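Local coordinates for RNA-binding protein RMD9, mitochondrial (Saccharomyces cerevisiae S288C, PDB 7A9X) that binds a dodecameric element in the 3'-UTRs of mitochondrial mRNAs and takes part in their processing or stability, at residues I252-L265 / E285-L299. Sequence-based numbering, arbitrary orientation.
With nucleotides of chain B.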
# COMPACT_ATOMS: atom_id res chain seq x y z
N ILE A 252 -21.88 11.86 4.51
CA ILE A 252 -21.45 12.39 3.22
C ILE A 252 -20.88 11.28 2.35
O ILE A 252 -21.19 11.19 1.15
CB ILE A 252 -20.42 13.52 3.43
CG1 ILE A 252 -21.10 14.74 4.07
CG2 ILE A 252 -19.77 13.91 2.11
CD1 ILE A 252 -20.13 15.73 4.66
N LYS A 253 -20.06 10.40 2.93
CA LYS A 253 -19.45 9.33 2.15
C LYS A 253 -20.51 8.39 1.58
O LYS A 253 -20.40 7.95 0.43
CB LYS A 253 -18.45 8.55 3.01
CG LYS A 253 -17.21 9.35 3.39
CD LYS A 253 -16.21 8.49 4.15
CE LYS A 253 -14.95 9.27 4.47
NZ LYS A 253 -13.89 8.42 5.09
N VAL A 254 -21.53 8.06 2.38
CA VAL A 254 -22.61 7.21 1.90
C VAL A 254 -23.29 7.84 0.69
O VAL A 254 -23.49 7.20 -0.34
CB VAL A 254 -23.62 6.93 3.03
CG1 VAL A 254 -24.86 6.25 2.48
CG2 VAL A 254 -22.98 6.08 4.12
N PHE A 255 -23.63 9.13 0.80
CA PHE A 255 -24.33 9.82 -0.27
C PHE A 255 -23.46 10.01 -1.50
O PHE A 255 -23.99 10.12 -2.61
CB PHE A 255 -24.86 11.16 0.24
CG PHE A 255 -26.05 11.04 1.14
CD1 PHE A 255 -27.07 10.15 0.83
CD2 PHE A 255 -26.15 11.79 2.30
CE1 PHE A 255 -28.18 10.02 1.64
CE2 PHE A 255 -27.26 11.66 3.12
CZ PHE A 255 -28.27 10.78 2.79
N ILE A 256 -22.14 10.07 -1.33
CA ILE A 256 -21.24 10.11 -2.49
C ILE A 256 -21.29 8.79 -3.24
O ILE A 256 -21.42 8.75 -4.47
CB ILE A 256 -19.81 10.45 -2.04
CG1 ILE A 256 -19.72 11.91 -1.60
CG2 ILE A 256 -18.81 10.16 -3.15
CD1 ILE A 256 -18.34 12.32 -1.11
N LYS A 257 -21.18 7.67 -2.51
CA LYS A 257 -21.33 6.36 -3.13
C LYS A 257 -22.71 6.19 -3.75
O LYS A 257 -22.84 5.63 -4.85
CB LYS A 257 -21.07 5.26 -2.10
CG LYS A 257 -19.61 5.04 -1.76
CD LYS A 257 -18.87 4.36 -2.90
CE LYS A 257 -17.44 4.04 -2.50
NZ LYS A 257 -16.73 3.29 -3.57
N ALA A 258 -23.75 6.66 -3.07
CA ALA A 258 -25.10 6.57 -3.61
C ALA A 258 -25.36 7.58 -4.72
O ALA A 258 -26.44 7.55 -5.32
CB ALA A 258 -26.13 6.74 -2.50
N GLU A 259 -24.40 8.46 -5.00
CA GLU A 259 -24.49 9.48 -6.04
C GLU A 259 -25.62 10.47 -5.78
O GLU A 259 -26.05 11.17 -6.71
CB GLU A 259 -24.63 8.85 -7.43
CG GLU A 259 -23.54 7.85 -7.75
CD GLU A 259 -23.42 7.56 -9.23
OE1 GLU A 259 -23.04 8.48 -9.99
OE2 GLU A 259 -23.71 6.42 -9.64
N ASP A 260 -26.10 10.55 -4.54
CA ASP A 260 -26.99 11.63 -4.13
C ASP A 260 -26.11 12.81 -3.71
O ASP A 260 -25.96 13.15 -2.53
CB ASP A 260 -27.92 11.18 -3.01
CG ASP A 260 -29.08 12.15 -2.78
OD1 ASP A 260 -28.95 13.34 -3.11
OD2 ASP A 260 -30.13 11.71 -2.27
N TYR A 261 -25.55 13.46 -4.73
CA TYR A 261 -24.51 14.46 -4.49
C TYR A 261 -25.06 15.72 -3.83
O TYR A 261 -24.34 16.37 -3.06
CB TYR A 261 -23.81 14.81 -5.80
CG TYR A 261 -23.14 13.61 -6.45
CD1 TYR A 261 -22.05 12.99 -5.84
CD2 TYR A 261 -23.58 13.11 -7.67
CE1 TYR A 261 -21.43 11.91 -6.42
CE2 TYR A 261 -22.96 12.02 -8.26
CZ TYR A 261 -21.88 11.42 -7.63
OH TYR A 261 -21.26 10.34 -8.20
N GLU A 262 -26.31 16.08 -4.10
CA GLU A 262 -26.88 17.28 -3.49
C GLU A 262 -26.97 17.14 -1.98
O GLU A 262 -26.70 18.09 -1.24
CB GLU A 262 -28.25 17.59 -4.09
CG GLU A 262 -28.20 18.17 -5.49
CD GLU A 262 -29.51 18.84 -5.89
OE1 GLU A 262 -30.44 18.86 -5.07
OE2 GLU A 262 -29.59 19.34 -7.03
N LYS A 263 -27.34 15.95 -1.49
CA LYS A 263 -27.33 15.72 -0.05
C LYS A 263 -25.91 15.62 0.49
O LYS A 263 -25.66 16.02 1.63
CB LYS A 263 -28.12 14.45 0.28
CG LYS A 263 -29.61 14.55 -0.01
CD LYS A 263 -30.35 13.32 0.49
CE LYS A 263 -31.84 13.42 0.21
NZ LYS A 263 -32.12 13.65 -1.24
N ALA A 264 -24.98 15.11 -0.31
CA ALA A 264 -23.59 15.04 0.12
C ALA A 264 -22.96 16.43 0.21
O ALA A 264 -22.24 16.73 1.16
CB ALA A 264 -22.78 14.15 -0.83
N LEU A 265 -23.25 17.29 -0.77
CA LEU A 265 -22.69 18.64 -0.75
C LEU A 265 -23.38 19.51 0.29
O LEU A 265 -22.74 20.42 0.85
CB LEU A 265 -22.82 19.27 -2.14
CG LEU A 265 -22.01 18.62 -3.25
CD1 LEU A 265 -22.48 19.11 -4.60
CD2 LEU A 265 -20.52 18.89 -3.08
N GLU A 285 -11.05 14.04 4.88
CA GLU A 285 -11.61 12.76 4.46
C GLU A 285 -12.75 12.95 3.47
O GLU A 285 -12.80 12.29 2.42
CB GLU A 285 -12.09 11.97 5.67
CG GLU A 285 -11.00 11.42 6.56
CD GLU A 285 -11.48 10.26 7.41
OE1 GLU A 285 -11.32 9.10 6.98
OE2 GLU A 285 -12.04 10.52 8.50
N THR A 286 -13.68 13.86 3.78
CA THR A 286 -14.82 14.07 2.89
C THR A 286 -14.38 14.65 1.56
O THR A 286 -14.79 14.17 0.50
CB THR A 286 -15.86 14.97 3.56
OG1 THR A 286 -15.22 16.14 4.07
CG2 THR A 286 -16.54 14.22 4.69
N HIS A 287 -13.53 15.68 1.59
CA HIS A 287 -13.02 16.28 0.35
C HIS A 287 -12.38 15.22 -0.53
O HIS A 287 -12.69 15.11 -1.72
CB HIS A 287 -12.04 17.40 0.67
CG HIS A 287 -11.65 18.22 -0.52
ND1 HIS A 287 -11.73 19.60 -0.52
CD2 HIS A 287 -11.15 17.87 -1.73
CE1 HIS A 287 -11.31 20.06 -1.69
NE2 HIS A 287 -10.96 19.03 -2.44
N LEU A 288 -11.47 14.42 0.04
CA LEU A 288 -10.84 13.35 -0.74
C LEU A 288 -11.86 12.33 -1.21
O LEU A 288 -11.68 11.73 -2.28
CB LEU A 288 -9.74 12.67 0.09
CG LEU A 288 -8.52 13.52 0.43
CD1 LEU A 288 -7.55 12.74 1.30
CD2 LEU A 288 -7.83 14.00 -0.84
N SER A 289 -12.92 12.11 -0.44
CA SER A 289 -13.97 11.18 -0.87
C SER A 289 -14.65 11.68 -2.14
O SER A 289 -14.99 10.88 -3.02
CB SER A 289 -14.98 10.97 0.25
OG SER A 289 -15.94 9.99 -0.11
N PHE A 290 -14.86 12.99 -2.26
CA PHE A 290 -15.44 13.53 -3.49
C PHE A 290 -14.54 13.28 -4.69
O PHE A 290 -15.02 13.14 -5.82
CB PHE A 290 -15.70 15.03 -3.36
CG PHE A 290 -16.96 15.37 -2.62
CD1 PHE A 290 -18.20 15.23 -3.22
CD2 PHE A 290 -16.91 15.84 -1.32
CE1 PHE A 290 -19.36 15.55 -2.54
CE2 PHE A 290 -18.07 16.16 -0.63
CZ PHE A 290 -19.30 16.02 -1.24
N ILE A 291 -13.22 13.21 -4.47
CA ILE A 291 -12.28 13.03 -5.57
C ILE A 291 -12.21 11.57 -5.99
O ILE A 291 -12.30 11.25 -7.18
CB ILE A 291 -10.90 13.58 -5.17
CG1 ILE A 291 -10.99 15.07 -4.88
CG2 ILE A 291 -9.87 13.29 -6.25
CD1 ILE A 291 -9.68 15.68 -4.44
N GLY A 292 -12.04 10.67 -5.03
CA GLY A 292 -11.77 9.28 -5.33
C GLY A 292 -12.98 8.37 -5.35
O GLY A 292 -12.88 7.23 -5.83
N ASP A 293 -14.12 8.83 -4.84
CA ASP A 293 -15.30 7.98 -4.75
C ASP A 293 -16.49 8.45 -5.58
O ASP A 293 -17.41 7.66 -5.80
CB ASP A 293 -15.76 7.86 -3.29
CG ASP A 293 -14.75 7.14 -2.43
OD1 ASP A 293 -14.09 6.21 -2.95
OD2 ASP A 293 -14.61 7.49 -1.24
N SER A 294 -16.50 9.69 -6.05
CA SER A 294 -17.62 10.18 -6.85
C SER A 294 -17.55 9.58 -8.25
O SER A 294 -16.55 9.76 -8.96
CB SER A 294 -17.61 11.71 -6.92
OG SER A 294 -17.73 12.28 -5.63
N LYS A 295 -18.60 8.87 -8.64
CA LYS A 295 -18.68 8.36 -10.00
C LYS A 295 -18.90 9.49 -11.01
O LYS A 295 -18.58 9.31 -12.19
CB LYS A 295 -19.80 7.33 -10.12
CG LYS A 295 -19.31 5.92 -10.44
CD LYS A 295 -18.22 5.50 -9.47
CE LYS A 295 -17.67 4.13 -9.83
NZ LYS A 295 -16.66 3.66 -8.84
N ASN A 296 -19.42 10.63 -10.57
CA ASN A 296 -19.52 11.81 -11.43
C ASN A 296 -18.14 12.45 -11.51
O ASN A 296 -17.69 13.12 -10.58
CB ASN A 296 -20.56 12.79 -10.90
CG ASN A 296 -20.58 14.08 -11.70
OD1 ASN A 296 -20.62 15.17 -11.13
ND2 ASN A 296 -20.56 13.97 -13.02
N LEU A 297 -17.46 12.23 -12.64
CA LEU A 297 -16.08 12.67 -12.78
C LEU A 297 -15.96 14.19 -12.81
O LEU A 297 -14.91 14.74 -12.47
CB LEU A 297 -15.47 12.06 -14.04
CG LEU A 297 -15.33 10.54 -14.01
CD1 LEU A 297 -14.86 10.01 -15.35
CD2 LEU A 297 -14.39 10.12 -12.90
N THR A 298 -17.02 14.89 -13.23
CA THR A 298 -16.97 16.35 -13.25
C THR A 298 -16.95 16.92 -11.84
O THR A 298 -16.25 17.91 -11.58
CB THR A 298 -18.16 16.90 -14.04
OG1 THR A 298 -19.38 16.37 -13.49
CG2 THR A 298 -18.06 16.51 -15.51
N LEU A 299 -17.70 16.32 -10.92
CA LEU A 299 -17.64 16.74 -9.52
C LEU A 299 -16.32 16.34 -8.88
O LEU A 299 -15.77 17.08 -8.06
CB LEU A 299 -18.82 16.15 -8.75
CG LEU A 299 -18.88 16.43 -7.25
CD1 LEU A 299 -18.94 17.92 -6.98
CD2 LEU A 299 -20.08 15.73 -6.65
P U B 5 -9.61 10.85 12.11
OP1 U B 5 -10.57 9.99 11.38
OP2 U B 5 -8.77 10.27 13.19
O5' U B 5 -8.65 11.50 11.02
C5' U B 5 -9.18 12.21 9.91
C4' U B 5 -8.09 12.83 9.09
O4' U B 5 -7.41 13.85 9.87
C3' U B 5 -6.97 11.88 8.69
O3' U B 5 -7.29 11.08 7.57
C2' U B 5 -5.80 12.83 8.46
O2' U B 5 -5.92 13.48 7.21
C1' U B 5 -6.03 13.86 9.57
N1 U B 5 -5.26 13.52 10.79
C2 U B 5 -3.94 13.89 10.79
O2 U B 5 -3.41 14.49 9.86
N3 U B 5 -3.24 13.55 11.93
C4 U B 5 -3.74 12.88 13.03
O4 U B 5 -2.99 12.65 13.97
C5 U B 5 -5.12 12.52 12.94
C6 U B 5 -5.82 12.84 11.85
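F290 fits as a knob into a hole made by I252, I256, A264 and L265, a compact example of how successive helical hairpins interlock. CD1 of I256 stands almost on the ring normal, 3.5 Å from the F290 centroid, a CH-pi contact over the face; CG2 of I256, anti to its own N, instead reaches S294 OG. L265 CD2 meets F290 CE1 obliquely at 3.6 Å. Y261 engages the turn 294-296 after helix 285-292. With its CG anti to the carbonyl carbon (chi1 -61°), its ring lies against L299 CD2, and its OH accepts from N296 N at 3.0 Å (N-H...O 151°) while donating to E259 OE1. A phenylalanine in its place would probably leave N296 N without this acceptor and the E259 carboxylate freer to swing. On the polar flank, the extended chain of K253 brings NZ to E285 OE1 at 3.3 Å, a salt bridge whose hydrogen bond is weak, and E285 OE2 lies equally far from OP1 of U5 of chain B, so the lysine may temper the carboxylate's charge beside the RNA phosphate. Both hydroxyls touching I256 are held from within their own segment: S289 OG donates to the anti lone pair of D293 OD2, S294 OG to F290 O. Further out, F303 stacks on F290. Helices 252-257 and 285-292 run 7° from parallel, axes 9.9 Å apart, consistent with first helices of adjacent repeats, assigned as PPR3 and PPR4, in a pentatricopeptide solenoid.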